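Local coordinates for protein alanine racemase (Oenococcus oeni PSU-1, PDB 3HUR) that is a member of the alanine racemase family, built from an N-terminal TIM-type barrel and a C-terminal domain rich in beta strands, at residues A[50-55]-A[78-83]; A[102-107]-A[158-163]; A[166-169]-A[175-178]; A[234-239]-A[343-348]. One frame throughout, in Å; residues are numbered along the deposited sequence.

Contact 1. Residues A[50-55]-A[78-83]; sequences PLAKAF and ADLTLP
A52 and K53, on one side of helix 48-57, meet A78 and L80 in the turn that leaves helix 69-77. This is packing on the outside of the TIM-type barrel, where one outer helix rests on the exit of the next before the chain enters strand 84-86. That exit is a Schellman motif: D79, with positive phi, is the C-prime residue, D79 N bonds to R76 O, and L80 N bonds to L75 O. The turn places L80 beside helix 48-57.

L80 makes the apolar half of the contact. Its CG lies beside the backbone N, opposite the carbonyl carbon (chi1 -77°), which carries the branch to the helix. Methyl CD2 comes down on A52, with L80 CD2 3.3 Å from A52 CB and also near the A52 carbonyl carbon. Chi2 is not staggered, so the exact place of this tight methyl is somewhat doubtful. L80 CD2 also reaches K53 N at 3.6 Å. L75 and L64 touch both A52 and L80 and continue the buried patch.

K53 makes the polar half. Its chain runs extended past L80 and bends only at the end (chi4 -77°), passing A78 with K53 CE 4.4 Å from A78 CB. D79 OD2 lies 5.5 Å from K53 NZ, too far for a salt bridge, though its charge may still favour the lysine there. The ammonium bonds a carbonyl just past the helix end: K53 NZ to A78 O is 3.0 Å, with a C=O...N angle of 164°.

Contact 2. Residues A[102-107]-A[158-163]; sequences DIVITI and DLFSVY
V104 with F160, and T106 with Y163, form a side-chain contact between two strands that are not neighbours in the parallel sheet. Strand 123-128 lies between 103-107 and 157-163, so the two segments meet through side chains. One pair is apolar and the other is polar.

V104 lies over one face of the F160 ring. Its CG2 is 3.8 Å from the F160 ring centroid and 18° off the ring normal, which makes a CH-pi contact. The other methyl, V104 CG1, sits over the start of the side chain, 3.9 Å from F160 CB. F160 holds its CG opposite the backbone N (chi1 -178°), which extends the ring toward V104.

The strands belong to the curved parallel sheet of the TIM-type barrel. Side chains from strands two places apart can meet inside such a barrel. F160 also meets the ring of Y36, on strand 34-38.

Toward the C-terminal ends of the strands, the T106 hydroxyl meets the Y163 phenol. T106 OG1 and Y163 OH are 2.7 Å apart in a hydrogen bond, and either could be the donor. The threonine methyl comes along, with T106 CG2 3.5 Å from Y163 OH. The two side chains cross at about a right angle. W85 serves both partners: its ring meets Y163 edge-to-face, and its NE1 makes a weak hydrogen bond to T106 OG1.

Contact 3. Residues A[166-169]-A[175-178]; sequences FATA and KSKA
T168 turns its OG1 into the position between its backbone N and carbonyl carbon (chi1 59°), and this aims the hydroxyl at the backbone of S176. The S176 side chain has an unusual chi1 of 139°, which swings OG back toward the T168 carbonyl. The two residues therefore face each other: T168 gives its hydroxyl to S176 O, and S176 OG lies near T168 O.

The firmer of the two bonds runs from T168 OG1 to S176 O, at 3.1 Å. The C=O...O angle is 133°, and the donor is tilted from the carbonyl plane. It gives the buried T168 hydroxyl an acceptor in the first turn of helix 174-191. The return bond, from S176 OG to T168 O, is weak at 3.3 Å. It is also not settled, because E171 O competes for the same proton. T168 CB also lies 3.8 Å from S176 OG.

The contact thus closes a short beta-alpha loop on the helix that follows it. In TIM-type barrels such loops lie at the C-terminal ends of the strands. Here the loop comes from strand 157-163 and leads directly into helix 174-191. Further along that helix, F180 stacks on the F166 ring and Q183 OE1 takes a hydrogen bond from A167 N. On another side, A169 packs on A207 and T208 of helix 206-211.

Contact 4. Residues A[234-239]-A[343-348]; sequences VSNGEL and GEQITV
Q345 lays its side chain against V234 and N236, and this is where the two segments pack most closely. Its chain bends at chi2 (-82°), which folds the amide back toward the 234-239 turn. Q345 CD is 4.1 Å from N236 CB, and Q345 NE2 is 4.0 Å from V234 CA. The fit is only modestly tight. Q345 OE1 stands 3.8 Å from V234 O, but both are acceptors and this pair adds no bond. V234 is buried, and Q227 touches both V234 and Q345. A bound sulfate, probably from the crystallisation liquor, lies about 5 Å from the V234 side chain.

The contact joins two parts of the fold. Segment 234-239 follows the last barrel strand, 222-223. Segment 343-348 leads into the two-stranded antiparallel sheet 347-353 with 357-364, in the C-terminal domain. G343 and N233 also share a backbone hydrogen bond next to the contact.

The other side is loose. N236 touches Q345 with its CB and is otherwise exposed, as are G237, which has positive phi, and E238. The turn is held from within by L239 N, which donates to S235 OG at 3.0 Å with an N-H...O angle of 164°. E238 OE2 accepts a hydrogen bond from A172 N.

In the fold
The contacts follow one another in series along the chain. Contacts 1, 2 and 3 lie in the TIM-type barrel. Contacts 1 and 2 have centres 19 Å apart and touch where P83 CA lies 3.8 Å from D102 OD2. Contacts 2 and 3 share the run from strand 157-163 into helix 174-191. Contacts 3 and 4 are 16 Å apart between centres and touch through A169 O and L239 CD1, at 3.9 Å. Contacts 1 and 3 lie on opposite sides of the chain's centre, 33 Å apart between centres. Contacts 1 to 3 thus hold together successive parts of the barrel, and contact 4 joins the chain after its last strand to the C-terminal domain.

Contact 1. Residues A[50-55]-A[78-83]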
loop_
_atom_site.group_PDB
_atom_site.type_symbol
_atom_site.label_atom_id
_atom_site.label_comp_id
_atom_site.label_asym_id
_atom_site.label_seq_id
_atom_site.Cartn_x
_atom_site.Cartn_y
_atom_site.Cartn_z
ATOM N N PRO A 50 -28.326 12.205 -8.337
ATOM C CA PRO A 50 -28.878 11.436 -9.439
ATOM C C PRO A 50 -29.727 10.254 -8.984
ATOM O O PRO A 50 -30.761 9.993 -9.571
ATOM C CB PRO A 50 -27.643 10.950 -10.208
ATOM C CG PRO A 50 -26.488 11.526 -9.548
ATOM C CD PRO A 50 -26.914 12.516 -8.559
ATOM N N LEU A 51 -29.271 9.537 -7.965
ATOM C CA LEU A 51 -30.073 8.457 -7.379
ATOM C C LEU A 51 -31.439 9.018 -6.838
ATOM O O LEU A 51 -32.494 8.572 -7.239
ATOM C CB LEU A 51 -29.267 7.726 -6.290
ATOM C CG LEU A 51 -28.221 6.687 -6.742
ATOM C CD1 LEU A 51 -27.379 6.231 -5.556
ATOM C CD2 LEU A 51 -28.851 5.506 -7.452
ATOM N N ALA A 52 -31.386 10.054 -6.018
ATOM C CA ALA A 52 -32.596 10.683 -5.520
ATOM C C ALA A 52 -33.535 11.175 -6.625
ATOM O O ALA A 52 -34.724 10.902 -6.565
ATOM C CB ALA A 52 -32.274 11.784 -4.610
ATOM N N LYS A 53 -33.026 11.888 -7.619
ATOM C CA LYS A 53 -33.848 12.316 -8.732
ATOM C C LYS A 53 -34.472 11.122 -9.441
ATOM O O LYS A 53 -35.628 11.171 -9.810
ATOM C CB LYS A 53 -33.041 13.082 -9.769
ATOM C CG LYS A 53 -32.669 14.470 -9.378
ATOM C CD LYS A 53 -31.808 15.068 -10.480
ATOM C CE LYS A 53 -31.475 16.531 -10.227
ATOM N NZ LYS A 53 -32.635 17.442 -10.543
ATOM N N ALA A 54 -33.701 10.074 -9.689
ATOM C CA ALA A 54 -34.273 8.878 -10.295
ATOM C C ALA A 54 -35.413 8.306 -9.413
ATOM O O ALA A 54 -36.406 7.821 -9.929
ATOM C CB ALA A 54 -33.223 7.835 -10.515
ATOM N N PHE A 55 -35.278 8.362 -8.097
ATOM C CA PHE A 55 -36.326 7.794 -7.276
ATOM C C PHE A 55 -37.581 8.680 -7.243
ATOM O O PHE A 55 -38.683 8.142 -7.097
ATOM C CB PHE A 55 -35.861 7.539 -5.843
ATOM C CG PHE A 55 -34.692 6.609 -5.718
ATOM C CD1 PHE A 55 -34.475 5.615 -6.613
ATOM C CD2 PHE A 55 -33.802 6.751 -4.673
ATOM C CE1 PHE A 55 -33.394 4.770 -6.461
ATOM C CE2 PHE A 55 -32.741 5.920 -4.521
ATOM C CZ PHE A 55 -32.524 4.939 -5.414
ATOM N N ALA A 78 -31.111 20.876 -5.441
ATOM C CA ALA A 78 -31.202 20.146 -6.724
ATOM C C ALA A 78 -32.626 19.847 -7.132
ATOM O O ALA A 78 -32.844 19.070 -8.069
ATOM C CB ALA A 78 -30.401 18.893 -6.672
ATOM N N ASP A 79 -33.585 20.451 -6.411
ATOM C CA ASP A 79 -35.044 20.394 -6.692
ATOM C C ASP A 79 -35.680 19.071 -6.340
ATOM O O ASP A 79 -36.714 18.696 -6.887
ATOM C CB ASP A 79 -35.384 20.774 -8.145
ATOM C CG ASP A 79 -35.049 22.233 -8.470
ATOM O OD1 ASP A 79 -35.215 23.136 -7.595
ATOM O OD2 ASP A 79 -34.617 22.479 -9.621
ATOM N N LEU A 80 -35.085 18.358 -5.401
ATOM C CA LEU A 80 -35.775 17.220 -4.814
ATOM C C LEU A 80 -36.830 17.720 -3.843
ATOM O O LEU A 80 -36.541 18.600 -3.008
ATOM C CB LEU A 80 -34.765 16.300 -4.141
ATOM C CG LEU A 80 -34.123 15.550 -5.300
ATOM C CD1 LEU A 80 -32.622 15.783 -5.355
ATOM C CD2 LEU A 80 -34.559 14.093 -5.293
ATOM N N THR A 81 -38.045 17.183 -3.969
ATOM C CA THR A 81 -39.178 17.678 -3.192
ATOM C C THR A 81 -39.703 16.675 -2.194
ATOM O O THR A 81 -40.466 17.051 -1.298
ATOM C CB THR A 81 -40.348 18.098 -4.103
ATOM O OG1 THR A 81 -40.655 17.033 -5.010
ATOM C CG2 THR A 81 -39.977 19.354 -4.896
ATOM N N LEU A 82 -39.314 15.410 -2.334
ATOM C CA LEU A 82 -39.695 14.397 -1.369
ATOM C C LEU A 82 -39.248 14.811 -0.005
ATOM O O LEU A 82 -38.329 15.625 0.151
ATOM C CB LEU A 82 -39.067 13.063 -1.674
ATOM C CG LEU A 82 -39.496 12.426 -2.984
ATOM C CD1 LEU A 82 -38.700 11.177 -3.214
ATOM C CD2 LEU A 82 -40.961 12.129 -2.978
ATOM N N PRO A 83 -39.932 14.300 1.022
ATOM C CA PRO A 83 -39.412 14.611 2.372
ATOM C C PRO A 83 -38.046 13.936 2.609
ATOM O O PRO A 83 -37.778 12.862 2.094
ATOM C CB PRO A 83 -40.475 14.064 3.324
ATOM C CG PRO A 83 -41.423 13.202 2.446
ATOM C CD PRO A 83 -41.189 13.524 1.013
#

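Contact 2. Residues A[102-107]-A[158-163]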
loop_
_atom_site.group_PDB
_atom_site.type_symbol
_atom_site.label_atom_id
_atom_site.label_comp_id
_atom_site.label_asym_id
_atom_site.label_seq_id
_atom_site.Cartn_x
_atom_site.Cartn_y
_atom_site.Cartn_z
ATOM N N ASP A 102 -38.417 21.266 5.093
ATOM C CA ASP A 102 -39.201 20.034 5.234
ATOM C C ASP A 102 -38.294 18.833 5.481
ATOM O O ASP A 102 -38.304 17.844 4.713
ATOM C CB ASP A 102 -40.022 19.778 3.977
ATOM C CG ASP A 102 -40.935 18.565 4.121
ATOM O OD1 ASP A 102 -41.390 18.342 5.283
ATOM O OD2 ASP A 102 -41.215 17.840 3.102
ATOM N N ILE A 103 -37.475 18.949 6.520
ATOM C CA ILE A 103 -36.555 17.910 6.881
ATOM C C ILE A 103 -37.004 17.254 8.161
ATOM O O ILE A 103 -37.222 17.939 9.169
ATOM C CB ILE A 103 -35.125 18.476 7.106
ATOM C CG1 ILE A 103 -34.592 19.084 5.802
ATOM C CG2 ILE A 103 -34.194 17.394 7.660
ATOM C CD1 ILE A 103 -33.191 19.623 5.925
ATOM N N VAL A 104 -37.130 15.930 8.117
ATOM C CA VAL A 104 -37.459 15.165 9.289
ATOM C C VAL A 104 -36.227 15.007 10.139
ATOM O O VAL A 104 -35.171 14.749 9.620
ATOM C CB VAL A 104 -37.935 13.752 8.910
ATOM C CG1 VAL A 104 -38.170 12.903 10.173
ATOM C CG2 VAL A 104 -39.165 13.815 8.038
ATOM N N ILE A 105 -36.360 15.107 11.454
ATOM C CA ILE A 105 -35.243 14.858 12.368
ATOM C C ILE A 105 -35.609 13.783 13.404
ATOM O O ILE A 105 -36.781 13.468 13.599
ATOM C CB ILE A 105 -34.739 16.143 13.049
ATOM C CG1 ILE A 105 -35.743 16.700 14.063
ATOM C CG2 ILE A 105 -34.392 17.229 11.989
ATOM C CD1 ILE A 105 -35.198 17.903 14.798
ATOM N N THR A 106 -34.579 13.185 14.005
ATOM C CA THR A 106 -34.726 12.144 14.997
ATOM C C THR A 106 -34.867 12.779 16.387
ATOM O O THR A 106 -34.229 13.781 16.686
ATOM C CB THR A 106 -33.541 11.147 14.983
ATOM O OG1 THR A 106 -33.789 10.088 14.054
ATOM C CG2 THR A 106 -33.352 10.522 16.318
ATOM N N ILE A 107 -35.747 12.206 17.206
ATOM C CA ILE A 107 -35.847 12.606 18.578
ATOM C C ILE A 107 -34.871 11.725 19.331
ATOM O O ILE A 107 -35.002 10.498 19.322
ATOM C CB ILE A 107 -37.240 12.400 19.173
ATOM C CG1 ILE A 107 -38.295 13.139 18.359
ATOM C CG2 ILE A 107 -37.221 12.918 20.597
ATOM C CD1 ILE A 107 -39.702 13.065 18.933
ATOM N N ASP A 158 -45.010 16.758 14.121
ATOM C CA ASP A 158 -45.646 15.799 13.272
ATOM C C ASP A 158 -44.797 14.546 13.325
ATOM O O ASP A 158 -43.680 14.547 12.870
ATOM C CB ASP A 158 -45.727 16.364 11.877
ATOM C CG ASP A 158 -46.220 15.383 10.900
ATOM O OD1 ASP A 158 -46.561 14.272 11.328
ATOM O OD2 ASP A 158 -46.250 15.718 9.695
ATOM N N LEU A 159 -45.329 13.488 13.915
ATOM C CA LEU A 159 -44.610 12.251 14.056
ATOM C C LEU A 159 -44.544 11.551 12.701
ATOM O O LEU A 159 -45.550 11.158 12.143
ATOM C CB LEU A 159 -45.317 11.384 15.064
ATOM C CG LEU A 159 -44.606 10.124 15.501
ATOM C CD1 LEU A 159 -43.216 10.419 16.003
ATOM C CD2 LEU A 159 -45.466 9.453 16.588
ATOM N N PHE A 160 -43.326 11.421 12.180
ATOM C CA PHE A 160 -43.094 10.914 10.856
ATOM C C PHE A 160 -42.913 9.434 10.919
ATOM O O PHE A 160 -43.305 8.726 10.003
ATOM C CB PHE A 160 -41.822 11.565 10.263
ATOM C CG PHE A 160 -41.526 11.126 8.874
ATOM C CD1 PHE A 160 -40.622 10.106 8.629
ATOM C CD2 PHE A 160 -42.187 11.692 7.805
ATOM C CE1 PHE A 160 -40.375 9.676 7.337
ATOM C CE2 PHE A 160 -41.941 11.268 6.501
ATOM C CZ PHE A 160 -41.026 10.262 6.272
ATOM N N SER A 161 -42.278 8.958 11.982
ATOM C CA SER A 161 -41.971 7.530 12.122
ATOM C C SER A 161 -41.685 7.210 13.565
ATOM O O SER A 161 -41.178 8.065 14.301
ATOM C CB SER A 161 -40.727 7.121 11.285
ATOM O OG SER A 161 -40.860 5.822 10.692
ATOM N N VAL A 162 -41.987 5.974 13.951
ATOM C CA VAL A 162 -41.479 5.391 15.166
ATOM C C VAL A 162 -40.723 4.198 14.669
ATOM O O VAL A 162 -41.303 3.345 13.969
ATOM C CB VAL A 162 -42.592 4.907 16.122
ATOM C CG1 VAL A 162 -41.966 4.249 17.356
ATOM C CG2 VAL A 162 -43.498 6.056 16.497
ATOM N N TYR A 163 -39.435 4.124 15.009
ATOM C CA TYR A 163 -38.537 3.267 14.248
ATOM C C TYR A 163 -37.409 2.656 15.060
ATOM O O TYR A 163 -37.035 3.163 16.111
ATOM C CB TYR A 163 -37.943 4.061 13.063
ATOM C CG TYR A 163 -36.808 4.964 13.447
ATOM C CD1 TYR A 163 -37.050 6.159 14.071
ATOM C CD2 TYR A 163 -35.487 4.588 13.241
ATOM C CE1 TYR A 163 -36.028 6.972 14.493
ATOM C CE2 TYR A 163 -34.440 5.418 13.631
ATOM C CZ TYR A 163 -34.724 6.623 14.248
ATOM O OH TYR A 163 -33.709 7.470 14.666
#

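Contact 3. Residues A[166-169]-A[175-178]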
loop_
_atom_site.group_PDB
_atom_site.type_symbol
_atom_site.label_atom_id
_atom_site.label_comp_id
_atom_site.label_asym_id
_atom_site.label_seq_id
_atom_site.Cartn_x
_atom_site.Cartn_y
_atom_site.Cartn_z
ATOM N N PHE A 166 -32.449 -3.699 13.283
ATOM C CA PHE A 166 -31.837 -4.884 13.822
ATOM C C PHE A 166 -30.382 -4.967 13.377
ATOM O O PHE A 166 -30.107 -5.029 12.211
ATOM C CB PHE A 166 -32.645 -6.118 13.357
ATOM C CG PHE A 166 -34.075 -6.098 13.857
ATOM C CD1 PHE A 166 -34.382 -6.502 15.159
ATOM C CD2 PHE A 166 -35.100 -5.603 13.077
ATOM C CE1 PHE A 166 -35.696 -6.418 15.656
ATOM C CE2 PHE A 166 -36.408 -5.548 13.564
ATOM C CZ PHE A 166 -36.700 -5.965 14.858
ATOM N N ALA A 167 -29.464 -4.982 14.334
ATOM C CA ALA A 167 -28.048 -5.092 14.064
ATOM C C ALA A 167 -27.610 -6.407 13.455
ATOM O O ALA A 167 -26.618 -6.443 12.733
ATOM C CB ALA A 167 -27.279 -4.860 15.319
ATOM N N THR A 168 -28.295 -7.504 13.719
ATOM C CA THR A 168 -27.713 -8.771 13.339
ATOM C C THR A 168 -28.521 -9.488 12.270
ATOM O O THR A 168 -28.375 -10.701 12.055
ATOM C CB THR A 168 -27.478 -9.654 14.575
ATOM O OG1 THR A 168 -28.721 -9.869 15.228
ATOM C CG2 THR A 168 -26.454 -8.976 15.561
ATOM N N ALA A 169 -29.337 -8.733 11.554
ATOM C CA ALA A 169 -30.059 -9.293 10.425
ATOM C C ALA A 169 -29.098 -9.711 9.290
ATOM O O ALA A 169 -29.394 -10.653 8.576
ATOM C CB ALA A 169 -31.110 -8.298 9.921
ATOM N N LYS A 175 -25.934 -17.294 17.734
ATOM C CA LYS A 175 -25.767 -16.198 18.700
ATOM C C LYS A 175 -26.446 -14.931 18.134
ATOM O O LYS A 175 -26.880 -14.044 18.884
ATOM C CB LYS A 175 -24.281 -15.971 19.045
ATOM N N SER A 176 -26.582 -14.908 16.809
ATOM C CA SER A 176 -27.160 -13.789 16.066
ATOM C C SER A 176 -28.678 -13.882 15.851
ATOM O O SER A 176 -29.363 -12.859 15.844
ATOM C CB SER A 176 -26.450 -13.655 14.710
ATOM O OG SER A 176 -27.374 -13.362 13.675
ATOM N N LYS A 177 -29.186 -15.096 15.633
ATOM C CA LYS A 177 -30.631 -15.349 15.615
ATOM C C LYS A 177 -31.225 -14.966 16.963
ATOM O O LYS A 177 -32.333 -14.472 17.019
ATOM C CB LYS A 177 -30.962 -16.818 15.260
ATOM N N ALA A 178 -30.473 -15.161 18.042
ATOM C CA ALA A 178 -30.980 -14.871 19.397
ATOM C C ALA A 178 -30.913 -13.390 19.760
ATOM O O ALA A 178 -31.739 -12.908 20.549
ATOM C CB ALA A 178 -30.237 -15.710 20.468
#

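Contact 4. Residues A[234-239]-A[343-348]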
loop_
_atom_site.group_PDB
_atom_site.type_symbol
_atom_site.label_atom_id
_atom_site.label_comp_id
_atom_site.label_asym_id
_atom_site.label_seq_id
_atom_site.Cartn_x
_atom_site.Cartn_y
_atom_site.Cartn_z
ATOM N N VAL A 234 -25.337 -7.255 1.034
ATOM C CA VAL A 234 -25.140 -6.620 2.361
ATOM C C VAL A 234 -24.483 -7.467 3.519
ATOM O O VAL A 234 -23.957 -6.910 4.477
ATOM C CB VAL A 234 -26.507 -6.027 2.793
ATOM C CG1 VAL A 234 -26.552 -5.639 4.297
ATOM C CG2 VAL A 234 -26.803 -4.814 1.893
ATOM N N SER A 235 -24.485 -8.792 3.402
ATOM C CA SER A 235 -23.979 -9.699 4.460
ATOM C C SER A 235 -22.462 -9.951 4.462
ATOM O O SER A 235 -21.969 -10.712 5.299
ATOM C CB SER A 235 -24.675 -11.052 4.323
ATOM O OG SER A 235 -24.187 -11.752 3.195
ATOM N N ASN A 236 -21.738 -9.298 3.541
ATOM C CA ASN A 236 -20.317 -9.572 3.217
ATOM C C ASN A 236 -19.888 -11.030 3.247
ATOM O O ASN A 236 -19.068 -11.429 4.046
ATOM C CB ASN A 236 -19.310 -8.622 3.923
ATOM C CG ASN A 236 -19.260 -8.770 5.427
ATOM O OD1 ASN A 236 -19.668 -7.857 6.166
ATOM N ND2 ASN A 236 -18.686 -9.879 5.906
ATOM N N GLY A 237 -20.453 -11.823 2.354
ATOM C CA GLY A 237 -20.117 -13.249 2.272
ATOM C C GLY A 237 -20.996 -14.203 3.086
ATOM O O GLY A 237 -21.372 -15.275 2.587
ATOM N N GLU A 238 -21.364 -13.794 4.307
ATOM C CA GLU A 238 -22.070 -14.656 5.267
ATOM C C GLU A 238 -23.344 -15.357 4.779
ATOM O O GLU A 238 -23.472 -16.555 4.972
ATOM C CB GLU A 238 -22.308 -13.899 6.576
ATOM C CG GLU A 238 -20.973 -13.423 7.195
ATOM C CD GLU A 238 -21.035 -13.094 8.680
ATOM O OE1 GLU A 238 -20.096 -12.410 9.151
ATOM O OE2 GLU A 238 -21.993 -13.513 9.388
ATOM N N LEU A 239 -24.260 -14.652 4.128
ATOM C CA LEU A 239 -25.534 -15.246 3.700
ATOM C C LEU A 239 -25.680 -15.172 2.206
ATOM O O LEU A 239 -25.072 -14.318 1.585
ATOM C CB LEU A 239 -26.717 -14.510 4.338
ATOM C CG LEU A 239 -26.670 -14.362 5.859
ATOM C CD1 LEU A 239 -27.683 -13.341 6.346
ATOM C CD2 LEU A 239 -26.863 -15.727 6.516
ATOM N N GLY A 343 -20.899 -9.399 -5.817
ATOM C CA GLY A 343 -21.627 -8.859 -4.694
ATOM C C GLY A 343 -20.788 -8.127 -3.649
ATOM O O GLY A 343 -21.309 -7.797 -2.561
ATOM N N GLU A 344 -19.508 -7.887 -3.947
ATOM C CA GLU A 344 -18.596 -7.297 -2.967
ATOM C C GLU A 344 -19.063 -5.899 -2.594
ATOM O O GLU A 344 -19.607 -5.186 -3.404
ATOM C CB GLU A 344 -17.124 -7.250 -3.489
ATOM C CG GLU A 344 -16.145 -6.557 -2.500
ATOM C CD GLU A 344 -14.689 -6.609 -2.883
ATOM O OE1 GLU A 344 -14.354 -7.154 -3.951
ATOM O OE2 GLU A 344 -13.853 -6.084 -2.106
ATOM N N GLN A 345 -18.832 -5.513 -1.348
ATOM C CA GLN A 345 -19.236 -4.188 -0.873
ATOM C C GLN A 345 -18.503 -3.043 -1.643
ATOM O O GLN A 345 -17.396 -3.208 -2.091
ATOM C CB GLN A 345 -18.951 -3.997 0.626
ATOM C CG GLN A 345 -19.199 -5.175 1.542
ATOM C CD GLN A 345 -20.660 -5.330 1.965
ATOM O OE1 GLN A 345 -21.038 -4.959 3.087
ATOM N NE2 GLN A 345 -21.481 -5.864 1.062
ATOM N N ILE A 346 -19.167 -1.891 -1.741
ATOM C CA ILE A 346 -18.579 -0.715 -2.330
ATOM C C ILE A 346 -18.400 0.377 -1.306
ATOM O O ILE A 346 -17.911 1.441 -1.638
ATOM C CB ILE A 346 -19.335 -0.245 -3.552
ATOM C CG1 ILE A 346 -20.788 0.098 -3.215
ATOM C CG2 ILE A 346 -19.255 -1.285 -4.616
ATOM C CD1 ILE A 346 -21.554 0.704 -4.342
ATOM N N THR A 347 -18.720 0.075 -0.041
ATOM C CA THR A 347 -18.501 1.014 1.077
ATOM C C THR A 347 -17.958 0.297 2.267
ATOM O O THR A 347 -18.152 -0.890 2.408
ATOM C CB THR A 347 -19.802 1.699 1.529
ATOM O OG1 THR A 347 -20.841 0.736 1.540
ATOM C CG2 THR A 347 -20.227 2.807 0.597
ATOM N N VAL A 348 -17.289 1.047 3.133
ATOM C CA VAL A 348 -16.810 0.580 4.409
ATOM C C VAL A 348 -17.340 1.579 5.442
ATOM O O VAL A 348 -17.372 2.764 5.189
ATOM C CB VAL A 348 -15.230 0.476 4.482
ATOM C CG1 VAL A 348 -14.549 1.833 4.153
ATOM C CG2 VAL A 348 -14.720 -0.016 5.870
#